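Endoglucanase, family GH5 (Zobellia galactanivorans, PDB 6GL2) hydrolyses hemicelluloses, mixed-linked glucan probably among them, as a family 5 glycoside hydrolase, and may also have cellulase activity. Local coordinates at residues R10-A13 with L19-G22; E53-G58 with L96-Y101; K60-P65 with E89-F94. All blocks are in the same frame, centred on the assembly; numbering follows the deposited sequence.

All three contacts lie in the N-terminal part of a barrel enzyme, in or just ahead of its first strands, yet their chemistry changes with depth. Interaction 1 is at the surface and mainly ionic, tying the chain before helix 14-20 to that helix's last turn. Interaction 2, partly buried, mixes small apolar contacts with a polar asparagine where helix 48-57 meets the loop after helix 82-96. Interaction 3 is wholly buried: apolar side chains of strand 61-64 and helix 82-96, one methyl resting on the helix backbone. Hydrogen bonds connect them: Tyr101 OH with Arg10 NH2 (1 and 2), Met21 O with Thr61 OG1 (1 and 3), Tyr101 O with Leu62 N and Lys60 NZ with Glu99 O (2 and 3).

Interaction 1 (R10-A13 with L19-G22); sequences REIA and LDMG
A long salt bridge at the protein surface, Arg10 to Asp20, joins the chain ahead of helix 14-20 to the last turn of that helix, just before the first barrel strand. NH1 of Arg10 stands 3.4 Å from OD2 of Asp20, a charge contact rather than a hydrogen bond. The guanidinium and carboxylate planes are only 14° apart, but OD2 approaches the guanidinium obliquely. Arg10 and Asp20 reach for each other from opposite directions, and a bend at chi3 (-79°) turns the arginine's end toward the helix.

Ile12 CD1 lies against both charged groups. The side chain runs extended (chi2 169°), so that CD1 comes within 3.5 Å of Asp20 OD2 while lying 3.7 Å above one face of the Arg10 guanidinium, offset toward the rim. A methyl group is thus laid beside the ion pair and may screen part of it from water. The arginine has stronger partners than Asp20: NE forms a salt bridge with Asp143, and NH2 is hydrogen-bonded to Tyr101 OH, which fixes how the group is rotated. On the acid's other oxygen, OD1, Glu16 OE2 lies close. That like charge would be expected to make Asp20 somewhat less acidic, while Arg10 pulls the other way.

The backbones themselves stay well apart, with the CA atoms of Ile12 and Asp20 10.3 Å from each other. Ala13 occupies the N-cap position of the helix. At its far end Gly22 N bonds back to Leu19 O at 3.1 Å, and Gly22 leaves helical geometry with positive phi. Met21 O is hydrogen-bonded to Thr61 OG1, at the start of strand 61-64. Helix 14-20 thus precedes strand 24-26, the first strand of the (beta/alpha)8 barrel of GH5 enzymes, and lies at the end of the barrel where the strands start.

Interaction 2 (E53-G58 with L96-Y101); sequences EIAKMG and LENEMY
Helix 48-57 ends beside the turn that follows helix 82-96, and the backbones come nearest at Ala55 and Asn98, whose CA atoms are 6.3 Å apart. Each segment contains a Schellman motif. Gly58 closes the first helix with positive phi and Gly58 N bonded to Ala55 O at 3.0 Å; Glu99 is the C-prime residue of the second, with its N bonded to Leu96 O within a type I turn. These are neighbouring helix ends of the (beta/alpha)8 barrel, and after Met100 the chain enters strand 101-105.

Ala55 is the hub. Its CB points toward the turn and meets Asn98 CB at 3.6 Å, with the amide's OD1 almost as near. Because Ala55 carries only a methyl, the turn comes close at this point. The amide nitrogen of the asparagine has two partners: Asn98 ND2 is hydrogen-bonded to Phe94 O, a carbonyl of the last turn of helix 82-96, and to Asp52 OD1 on helix 48-57. This one amide therefore bridges the two helices, which fixes the asparagine beside Ala55.

Met100 supplies the buried half of the contact. Its sulfur SD rests 3.8 Å from Ala55 CB, and a bend at chi3 (81°) carries the terminal methyl past the alanine to Ile54. The two side chains cross at about a right angle, Met100 CE lying 4.0 Å from Ile54 CG2.

Interaction 3 (K60-P65 with E89-F94); sequences KTLRLP and EAIANF
Strand 61-64 and the segment 89-94 of helix 82-96 run almost antiparallel, their directions 168° apart and their axes approaching to 9.7 Å, with Leu64 and Ala92 nearest by CA. The interface is wholly buried and made by apolar side chains, one methyl resting on the helix backbone. Leu64 carries most of it. With its CG anti to the backbone N (chi1 178°), the side chain reaches out to the helix and its two methyls part: CD1 meets Ile91 CG2 at 3.7 Å, while CD2 settles 3.7 Å from Ala92 N and 4.1 Å from Ala92 CB. Ile91 offers its CG2 branch, which sits against both leucine methyls, the two side chains meeting at a slant. Two residues back along the strand, Leu62 points to the same side, and its CD2 touches Ile91 CG2 more loosely at 4.3 Å.

The alternate residue Arg63 faces the barrel interior, where it forms salt bridges with Glu148 and Glu275. Here, then, the strand's outer face is packed under its covering helix in the beta-alpha-beta crossover from strand 61-64 through helix 82-96 to strand 101-105; Phe94 extends the helix's contacts to Lys48 and Ile51 of the neighbouring helix 48-57.

Interaction 1 (R10-A13 with L19-G22)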
ATOM      1  N   ARG A  10     -13.564  -0.548 -17.060  1.00 15.29           N
ATOM      2  CA  ARG A  10     -14.948  -0.879 -16.671  1.00 14.30           C
ATOM      3  C   ARG A  10     -15.680   0.239 -15.990  1.00 16.37           C
ATOM      4  O   ARG A  10     -15.103   1.126 -15.403  1.00 17.57           O
ATOM      5  CB  ARG A  10     -14.963  -2.079 -15.784  1.00 14.86           C
ATOM      6  CG  ARG A  10     -14.385  -3.368 -16.334  1.00 15.35           C
ATOM      7  CD  ARG A  10     -14.140  -4.400 -15.281  1.00 15.32           C
ATOM      8  NE  ARG A  10     -12.899  -4.132 -14.533  1.00 15.93           N
ATOM      9  CZ  ARG A  10     -12.422  -4.935 -13.605  1.00 18.11           C
ATOM     10  NH1 ARG A  10     -13.050  -6.034 -13.227  1.00 18.49           N
ATOM     11  NH2 ARG A  10     -11.206  -4.610 -13.075  1.00 16.70           N
ATOM     12  N   GLU A  11     -17.026   0.169 -16.034  1.00 17.90           N
ATOM     13  CA  GLU A  11     -17.858   0.956 -15.120  1.00 17.55           C
ATOM     14  C   GLU A  11     -18.011  -0.052 -13.957  1.00 18.58           C
ATOM     15  O   GLU A  11     -18.620  -1.119 -14.087  1.00 18.62           O
ATOM     16  CB  GLU A  11     -19.228   1.339 -15.728  1.00 19.62           C
ATOM     17  CG  GLU A  11     -19.118   2.348 -16.901  1.00 21.40           C
ATOM     18  CD  GLU A  11     -18.878   3.786 -16.530  1.00 26.35           C
ATOM     19  OE1 GLU A  11     -18.875   4.669 -17.458  1.00 34.39           O
ATOM     20  OE2 GLU A  11     -18.746   4.108 -15.323  1.00 27.82           O
ATOM     21  N   ILE A  12     -17.291   0.203 -12.857  1.00 16.66           N
ATOM     22  CA  ILE A  12     -17.233  -0.660 -11.728  1.00 16.61           C
ATOM     23  C   ILE A  12     -17.079   0.099 -10.446  1.00 17.37           C
ATOM     24  O   ILE A  12     -16.214   0.946 -10.322  1.00 17.56           O
ATOM     25  CB  ILE A  12     -16.139  -1.738 -11.876  1.00 15.95           C
ATOM     26  CG1 ILE A  12     -16.211  -2.803 -10.760  1.00 17.36           C
ATOM     27  CG2 ILE A  12     -14.735  -1.098 -12.043  1.00 17.16           C
ATOM     28  CD1 ILE A  12     -15.342  -4.011 -10.988  1.00 17.52           C
ATOM     29  N   ALA A  13     -17.949  -0.183  -9.483  1.00 16.09           N
ATOM     30  CA  ALA A  13     -17.974   0.513  -8.207  1.00 15.32           C
ATOM     31  C   ALA A  13     -16.746   0.018  -7.398  1.00 11.85           C
ATOM     32  O   ALA A  13     -16.388  -1.163  -7.431  1.00 12.77           O
ATOM     33  CB  ALA A  13     -19.276   0.163  -7.426  1.00 16.71           C
ATOM     34  N   LEU A  19     -13.414  -6.354  -4.035  1.00 12.11           N
ATOM     35  CA  LEU A  19     -13.610  -7.819  -4.017  1.00 11.64           C
ATOM     36  C   LEU A  19     -12.796  -8.508  -5.119  1.00 10.94           C
ATOM     37  O   LEU A  19     -12.170  -9.574  -4.876  1.00 12.10           O
ATOM     38  CB  LEU A  19     -15.088  -8.213  -4.133  1.00 11.84           C
ATOM     39  CG  LEU A  19     -15.954  -7.740  -2.964  1.00 14.28           C
ATOM     40  CD1 LEU A  19     -17.380  -8.164  -3.270  1.00 17.32           C
ATOM     41  CD2 LEU A  19     -15.546  -8.354  -1.677  1.00 15.55           C
ATOM     42  N   ASP A  20     -12.861  -7.947  -6.323  1.00 11.44           N
ATOM     43  CA  ASP A  20     -12.116  -8.563  -7.464  1.00 12.03           C
ATOM     44  C   ASP A  20     -10.578  -8.565  -7.271  1.00 11.05           C
ATOM     45  O   ASP A  20      -9.938  -9.463  -7.762  1.00 12.56           O
ATOM     46  CB  ASP A  20     -12.412  -7.773  -8.721  1.00 14.45           C
ATOM     47  CG  ASP A  20     -13.835  -7.959  -9.247  1.00 17.11           C
ATOM     48  OD1 ASP A  20     -14.605  -8.761  -8.679  1.00 19.65           O
ATOM     49  OD2 ASP A  20     -14.151  -7.187 -10.198  1.00 18.19           O
ATOM     50  N   MET A  21     -10.098  -7.677  -6.424  1.00 10.43           N
ATOM     51  CA  MET A  21      -8.644  -7.599  -6.122  1.00 10.42           C
ATOM     52  C   MET A  21      -8.202  -8.887  -5.330  1.00 10.28           C
ATOM     53  O   MET A  21      -6.984  -9.101  -5.236  1.00  9.85           O
ATOM     54  CB  MET A  21      -8.302  -6.344  -5.361  1.00 10.61           C
ATOM     55  CG  MET A  21      -8.368  -5.108  -6.187  1.00 10.27           C
ATOM     56  SD  MET A  21      -8.138  -3.601  -5.212  1.00 10.54           S
ATOM     57  CE  MET A  21      -6.411  -3.730  -4.729  1.00 10.50           C
ATOM     58  N   GLY A  22      -9.119  -9.649  -4.686  1.00 10.82           N
ATOM     59  CA  GLY A  22      -8.717 -10.826  -4.048  1.00  9.91           C
ATOM     60  C   GLY A  22      -7.767 -10.529  -2.864  1.00 10.33           C
ATOM     61  O   GLY A  22      -8.005  -9.614  -2.074  1.00 11.97           O
TER

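Interaction 2 (E53-G58 with L96-Y101)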
ATOM      1  N   GLU A  53       5.562 -16.678  -9.646  1.00  8.99           N
ATOM      2  CA  GLU A  53       5.288 -17.516  -8.503  1.00  9.75           C
ATOM      3  C   GLU A  53       4.232 -16.895  -7.587  1.00  9.06           C
ATOM      4  O   GLU A  53       3.421 -17.601  -6.944  1.00  9.10           O
ATOM      5  CB  GLU A  53       6.508 -17.756  -7.676  1.00  9.21           C
ATOM      6  CG  GLU A  53       7.537 -18.587  -8.439  1.00 10.90           C
ATOM      7  CD  GLU A  53       6.972 -19.906  -8.972  1.00 12.21           C
ATOM      8  OE1 GLU A  53       6.251 -20.591  -8.222  1.00 13.66           O
ATOM      9  OE2 GLU A  53       7.257 -20.263 -10.135  1.00 13.84           O
ATOM     10  N   ILE A  54       4.241 -15.585  -7.448  1.00  8.55           N
ATOM     11  CA  ILE A  54       3.219 -14.859  -6.632  1.00  9.59           C
ATOM     12  C   ILE A  54       1.857 -15.168  -7.212  1.00  8.84           C
ATOM     13  O   ILE A  54       0.875 -15.460  -6.487  1.00  9.35           O
ATOM     14  CB  ILE A  54       3.514 -13.357  -6.592  1.00  9.43           C
ATOM     15  CG1 ILE A  54       4.970 -13.093  -6.102  1.00 10.18           C
ATOM     16  CG2 ILE A  54       2.510 -12.633  -5.674  1.00 10.57           C
ATOM     17  CD1 ILE A  54       5.338 -13.670  -4.776  1.00  9.86           C
ATOM     18  N   ALA A  55       1.673 -15.032  -8.547  1.00  8.89           N
ATOM     19  CA  ALA A  55       0.413 -15.316  -9.183  1.00  9.10           C
ATOM     20  C   ALA A  55       0.087 -16.780  -9.111  1.00  9.09           C
ATOM     21  O   ALA A  55      -1.138 -17.110  -8.882  1.00 10.15           O
ATOM     22  CB  ALA A  55       0.483 -14.872 -10.644  1.00 10.03           C
ATOM     23  N   LYS A  56       0.998 -17.703  -9.252  1.00 10.17           N
ATOM     24  CA  LYS A  56       0.676 -19.126  -9.221  1.00 12.21           C
ATOM     25  C   LYS A  56       0.173 -19.546  -7.902  1.00 11.69           C
ATOM     26  O   LYS A  56      -0.600 -20.471  -7.793  1.00 13.29           O
ATOM     27  CB  LYS A  56       1.917 -19.945  -9.604  1.00 12.34           C
ATOM     28  CG  LYS A  56       2.274 -19.883 -11.102  1.00 15.50           C
ATOM     29  CD  LYS A  56       3.743 -20.143 -11.499  1.00 18.69           C
ATOM     30  CE  LYS A  56       4.092 -21.554 -11.255  1.00 20.56           C
ATOM     31  NZ  LYS A  56       5.546 -21.847 -11.577  1.00 16.54           N
ATOM     32  N   MET A  57       0.629 -18.889  -6.826  1.00 10.58           N
ATOM     33  CA  MET A  57       0.194 -19.172  -5.434  1.00 10.80           C
ATOM     34  C   MET A  57      -1.223 -18.700  -5.222  1.00 11.40           C
ATOM     35  O   MET A  57      -1.880 -19.190  -4.295  1.00 13.87           O
ATOM     36  CB  MET A  57       1.247 -18.560  -4.461  1.00 11.16           C
ATOM     37  CG  MET A  57       0.847 -18.606  -3.010  1.00 12.01           C
ATOM     38  SD  MET A  57       0.562 -20.258  -2.339  1.00 13.63           S
ATOM     39  CE  MET A  57       2.257 -20.801  -2.073  1.00 16.59           C
ATOM     40  N   GLY A  58      -1.710 -17.798  -6.038  1.00 10.43           N
ATOM     41  CA  GLY A  58      -3.100 -17.376  -5.972  1.00 11.09           C
ATOM     42  C   GLY A  58      -3.377 -15.931  -5.541  1.00 10.64           C
ATOM     43  O   GLY A  58      -4.507 -15.561  -5.400  1.00 12.13           O
ATOM     44  N   LEU A  96       0.724  -7.584 -14.507  1.00  8.77           N
ATOM     45  CA  LEU A  96      -0.422  -7.488 -15.405  1.00  9.20           C
ATOM     46  C   LEU A  96      -0.513  -8.631 -16.353  1.00  9.74           C
ATOM     47  O   LEU A  96      -1.628  -9.160 -16.618  1.00 11.52           O
ATOM     48  CB  LEU A  96      -0.432  -6.151 -16.213  1.00  9.89           C
ATOM     49  CG  LEU A  96      -0.600  -4.892 -15.340  1.00 11.13           C
ATOM     50  CD1 LEU A  96      -0.185  -3.624 -16.150  1.00 13.04           C
ATOM     51  CD2 LEU A  96      -2.024  -4.750 -14.721  1.00 11.86           C
ATOM     52  N   GLU A  97       0.591  -9.120 -16.856  1.00 10.47           N
ATOM     53  CA  GLU A  97       0.689 -10.335 -17.741  0.50 10.30           C
ATOM     54  C   GLU A  97       0.237 -11.592 -17.079  1.00 11.96           C
ATOM     55  O   GLU A  97      -0.116 -12.585 -17.751  1.00 14.02           O
ATOM     56  CB  GLU A  97       2.126 -10.523 -18.220  0.50  9.78           C
ATOM     57  CG  GLU A  97       2.544  -9.482 -19.246  0.50  9.54           C
ATOM     58  CD  GLU A  97       4.013  -9.251 -19.372  0.50 10.85           C
ATOM     59  OE1 GLU A  97       4.814 -10.027 -18.820  0.50 12.45           O
ATOM     60  OE2 GLU A  97       4.286  -8.228 -20.069  0.50 10.87           O
ATOM     61  N   ASN A  98       0.248 -11.638 -15.739  1.00 10.65           N
ATOM     62  CA  ASN A  98      -0.201 -12.692 -14.897  1.00  9.70           C
ATOM     63  C   ASN A  98      -1.661 -12.508 -14.501  1.00 10.16           C
ATOM     64  O   ASN A  98      -2.120 -13.176 -13.577  1.00 11.88           O
ATOM     65  CB  ASN A  98       0.706 -12.854 -13.677  1.00 10.55           C
ATOM     66  CG  ASN A  98       1.898 -13.727 -13.934  1.00 10.30           C
ATOM     67  OD1 ASN A  98       1.786 -14.976 -14.055  1.00 13.21           O
ATOM     68  ND2 ASN A  98       3.085 -13.151 -14.020  1.00  9.84           N
ATOM     69  N   GLU A  99      -2.328 -11.542 -15.120  1.00 10.69           N
ATOM     70  CA  GLU A  99      -3.721 -11.296 -14.848  1.00 12.34           C
ATOM     71  C   GLU A  99      -3.964 -10.657 -13.475  1.00 10.99           C
ATOM     72  O   GLU A  99      -5.079 -10.759 -12.949  1.00 13.25           O
ATOM     73  CB  GLU A  99      -4.611 -12.540 -15.100  1.00 16.09           C
ATOM     74  CG  GLU A  99      -4.427 -13.087 -16.527  1.00 19.67           C
ATOM     75  CD  GLU A  99      -4.730 -11.994 -17.540  1.00 23.17           C
ATOM     76  OE1 GLU A  99      -5.914 -11.623 -17.653  0.50 28.21           O
ATOM     77  OE2 GLU A  99      -3.820 -11.483 -18.199  0.50 29.61           O
ATOM     78  N   MET A 100      -2.944 -10.094 -12.852  1.00  9.49           N
ATOM     79  CA  MET A 100      -3.055  -9.458 -11.541  1.00  9.46           C
ATOM     80  C   MET A 100      -3.398  -7.985 -11.653  1.00  8.91           C
ATOM     81  O   MET A 100      -3.145  -7.324 -12.650  1.00 10.34           O
ATOM     82  CB  MET A 100      -1.734  -9.601 -10.788  1.00  9.40           C
ATOM     83  CG  MET A 100      -1.289 -11.047 -10.586  1.00 10.16           C
ATOM     84  SD  MET A 100       0.367 -11.142  -9.876  1.00 12.15           S
ATOM     85  CE  MET A 100      -0.053 -10.875  -8.133  1.00 12.26           C
ATOM     86  N   TYR A 101      -3.950  -7.487 -10.553  1.00  8.49           N
ATOM     87  CA  TYR A 101      -4.026  -6.066 -10.288  1.00  7.98           C
ATOM     88  C   TYR A 101      -2.607  -5.611  -9.829  1.00  8.19           C
ATOM     89  O   TYR A 101      -1.923  -6.426  -9.194  1.00  8.33           O
ATOM     90  CB  TYR A 101      -5.023  -5.744  -9.170  1.00  9.11           C
ATOM     91  CG  TYR A 101      -6.482  -5.940  -9.607  1.00  9.94           C
ATOM     92  CD1 TYR A 101      -7.065  -7.175  -9.539  1.00 10.14           C
ATOM     93  CD2 TYR A 101      -7.162  -4.918 -10.125  1.00 10.30           C
ATOM     94  CE1 TYR A 101      -8.401  -7.390 -10.021  1.00 10.62           C
ATOM     95  CE2 TYR A 101      -8.529  -5.065 -10.564  1.00 12.20           C
ATOM     96  CZ  TYR A 101      -9.046  -6.303 -10.543  1.00 12.21           C
ATOM     97  OH  TYR A 101     -10.342  -6.495 -11.008  1.00 13.92           O
TER

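Interaction 3 (K60-P65 with E89-F94)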
ATOM      1  N   LYS A  60      -3.986 -12.271  -6.209  1.00  8.92           N
ATOM      2  CA  LYS A  60      -4.594 -11.584  -7.310  1.00  9.61           C
ATOM      3  C   LYS A  60      -4.086 -10.136  -7.531  1.00  9.35           C
ATOM      4  O   LYS A  60      -4.234  -9.565  -8.579  1.00  9.80           O
ATOM      5  CB  LYS A  60      -6.143 -11.658  -7.199  1.00 10.23           C
ATOM      6  CG  LYS A  60      -6.837 -11.062  -8.366  1.00 13.04           C
ATOM      7  CD  LYS A  60      -6.586 -11.787  -9.692  1.00 13.83           C
ATOM      8  CE  LYS A  60      -7.473 -11.335 -10.887  1.00 15.30           C
ATOM      9  NZ  LYS A  60      -7.301 -12.177 -12.073  1.00 18.09           N
ATOM     10  N   THR A  61      -3.466  -9.618  -6.466  1.00  9.04           N
ATOM     11  CA  THR A  61      -2.986  -8.211  -6.447  1.00  9.00           C
ATOM     12  C   THR A  61      -1.520  -8.181  -6.043  1.00  7.54           C
ATOM     13  O   THR A  61      -1.113  -8.854  -5.105  1.00  8.21           O
ATOM     14  CB  THR A  61      -3.764  -7.295  -5.526  1.00  9.27           C
ATOM     15  OG1 THR A  61      -5.121  -7.239  -5.997  1.00  9.68           O
ATOM     16  CG2 THR A  61      -3.267  -5.872  -5.417  1.00  9.30           C
ATOM     17  N   LEU A  62      -0.685  -7.504  -6.847  1.00  7.66           N
ATOM     18  CA  LEU A  62       0.644  -7.112  -6.517  1.00  7.42           C
ATOM     19  C   LEU A  62       0.659  -5.668  -6.083  1.00  6.38           C
ATOM     20  O   LEU A  62       0.257  -4.775  -6.819  1.00  8.13           O
ATOM     21  CB  LEU A  62       1.595  -7.255  -7.696  1.00  8.15           C
ATOM     22  CG  LEU A  62       3.070  -6.895  -7.421  1.00  7.43           C
ATOM     23  CD1 LEU A  62       3.713  -7.892  -6.516  1.00 10.36           C
ATOM     24  CD2 LEU A  62       3.846  -6.674  -8.718  1.00  9.79           C
ATOM     25  N   ARG A  63       1.160  -5.393  -4.864  1.00  7.54           N
ATOM     26  CA  ARG A  63       1.443  -4.014  -4.498  1.00  6.77           C
ATOM     27  C   ARG A  63       2.981  -3.792  -4.767  1.00  7.34           C
ATOM     28  O   ARG A  63       3.803  -4.617  -4.370  1.00  7.78           O
ATOM     29  CB  ARG A  63       1.093  -3.679  -3.036  1.00  7.36           C
ATOM     30  CG  ARG A  63       1.383  -2.230  -2.634  1.00  7.62           C
ATOM     31  CD  ARG A  63       0.575  -1.845  -1.434  1.00  7.89           C
ATOM     32  NE  ARG A  63       0.824  -0.496  -0.899  1.00  7.92           N
ATOM     33  CZ  ARG A  63       1.703  -0.223   0.079  1.00  7.10           C
ATOM     34  NH1 ARG A  63       2.485  -1.107   0.562  1.00  8.44           N
ATOM     35  NH2 ARG A  63       1.682   0.987   0.607  1.00  7.74           N
ATOM     36  N   LEU A  64       3.228  -2.767  -5.559  1.00  7.28           N
ATOM     37  CA  LEU A  64       4.537  -2.413  -6.099  1.00  7.13           C
ATOM     38  C   LEU A  64       4.912  -1.066  -5.507  1.00  7.01           C
ATOM     39  O   LEU A  64       4.742   0.010  -6.108  1.00  7.30           O
ATOM     40  CB  LEU A  64       4.412  -2.343  -7.656  1.00  7.56           C
ATOM     41  CG  LEU A  64       5.657  -1.935  -8.410  1.00  9.04           C
ATOM     42  CD1 LEU A  64       6.856  -2.756  -7.936  1.00 11.06           C
ATOM     43  CD2 LEU A  64       5.360  -2.095  -9.931  1.00  9.14           C
ATOM     44  N   PRO A  65       5.452  -1.121  -4.264  1.00  6.97           N
ATOM     45  CA  PRO A  65       5.817   0.172  -3.652  1.00  7.70           C
ATOM     46  C   PRO A  65       7.106   0.726  -4.298  1.00  6.85           C
ATOM     47  O   PRO A  65       8.003   0.002  -4.661  1.00  8.15           O
ATOM     48  CB  PRO A  65       6.068  -0.289  -2.211  1.00  7.70           C
ATOM     49  CG  PRO A  65       6.478  -1.708  -2.285  1.00  7.54           C
ATOM     50  CD  PRO A  65       5.690  -2.237  -3.406  1.00  6.68           C
ATOM     51  N   GLU A  89       7.657   0.283 -14.766  1.00  8.70           N
ATOM     52  CA  GLU A  89       6.726  -0.245 -15.762  1.00  8.13           C
ATOM     53  C   GLU A  89       6.975  -1.730 -16.061  1.00  7.79           C
ATOM     54  O   GLU A  89       6.026  -2.464 -16.262  1.00  9.26           O
ATOM     55  CB  GLU A  89       6.812   0.663 -16.989  1.00  8.46           C
ATOM     56  CG  GLU A  89       5.868   0.265 -18.099  1.00  9.89           C
ATOM     57  CD  GLU A  89       5.690   1.331 -19.205  1.00 11.24           C
ATOM     58  OE1 GLU A  89       6.652   2.060 -19.411  1.00 11.59           O
ATOM     59  OE2 GLU A  89       4.679   1.208 -19.984  1.00 13.73           O
ATOM     60  N   ALA A  90       8.229  -2.087 -16.162  1.00  8.37           N
ATOM     61  CA  ALA A  90       8.509  -3.458 -16.433  1.00  8.12           C
ATOM     62  C   ALA A  90       7.924  -4.400 -15.376  1.00  8.81           C
ATOM     63  O   ALA A  90       7.363  -5.438 -15.727  1.00  9.42           O
ATOM     64  CB  ALA A  90       9.997  -3.660 -16.542  1.00  9.56           C
ATOM     65  N   ILE A  91       8.115  -4.066 -14.094  1.00  8.43           N
ATOM     66  CA  ILE A  91       7.587  -4.920 -13.040  1.00  8.87           C
ATOM     67  C   ILE A  91       6.086  -4.929 -13.035  1.00  9.30           C
ATOM     68  O   ILE A  91       5.409  -5.930 -12.882  1.00  9.67           O
ATOM     69  CB  ILE A  91       8.174  -4.553 -11.671  1.00  8.81           C
ATOM     70  CG1 ILE A  91       9.662  -4.637 -11.649  1.00  9.21           C
ATOM     71  CG2 ILE A  91       7.502  -5.343 -10.537  1.00 10.46           C
ATOM     72  CD1 ILE A  91      10.334  -3.977 -10.475  1.00 10.95           C
ATOM     73  N   ALA A  92       5.510  -3.746 -13.247  1.00  7.81           N
ATOM     74  CA  ALA A  92       4.061  -3.696 -13.367  1.00  8.42           C
ATOM     75  C   ALA A  92       3.516  -4.658 -14.422  1.00  9.38           C
ATOM     76  O   ALA A  92       2.508  -5.337 -14.257  1.00  9.54           O
ATOM     77  CB  ALA A  92       3.586  -2.274 -13.637  1.00  9.53           C
ATOM     78  N   ASN A  93       4.186  -4.645 -15.572  1.00  9.46           N
ATOM     79  CA  ASN A  93       3.794  -5.562 -16.668  1.00  9.52           C
ATOM     80  C   ASN A  93       4.004  -6.979 -16.334  1.00  9.42           C
ATOM     81  O   ASN A  93       3.169  -7.800 -16.727  1.00 11.54           O
ATOM     82  CB  ASN A  93       4.516  -5.207 -17.977  1.00 10.51           C
ATOM     83  CG  ASN A  93       3.793  -4.107 -18.649  1.00 13.93           C
ATOM     84  OD1 ASN A  93       4.152  -3.009 -18.579  1.00 17.04           O
ATOM     85  ND2 ASN A  93       2.564  -4.397 -19.100  1.00 16.88           N
ATOM     86  N   PHE A  94       4.985  -7.346 -15.521  1.00  9.81           N
ATOM     87  CA  PHE A  94       5.151  -8.738 -15.083  1.00  9.67           C
ATOM     88  C   PHE A  94       3.844  -9.190 -14.406  1.00 10.09           C
ATOM     89  O   PHE A  94       3.394 -10.334 -14.567  1.00 11.65           O
ATOM     90  CB  PHE A  94       6.243  -8.958 -14.090  1.00  9.90           C
ATOM     91  CG  PHE A  94       7.645  -8.640 -14.546  1.00 11.24           C
ATOM     92  CD1 PHE A  94       8.041  -8.664 -15.843  1.00 11.25           C
ATOM     93  CD2 PHE A  94       8.599  -8.332 -13.587  1.00 11.08           C
ATOM     94  CE1 PHE A  94       9.400  -8.380 -16.219  1.00 12.35           C
ATOM     95  CE2 PHE A  94       9.889  -8.034 -13.961  1.00 12.58           C
ATOM     96  CZ  PHE A  94      10.214  -8.095 -15.234  1.00 12.44           C
TER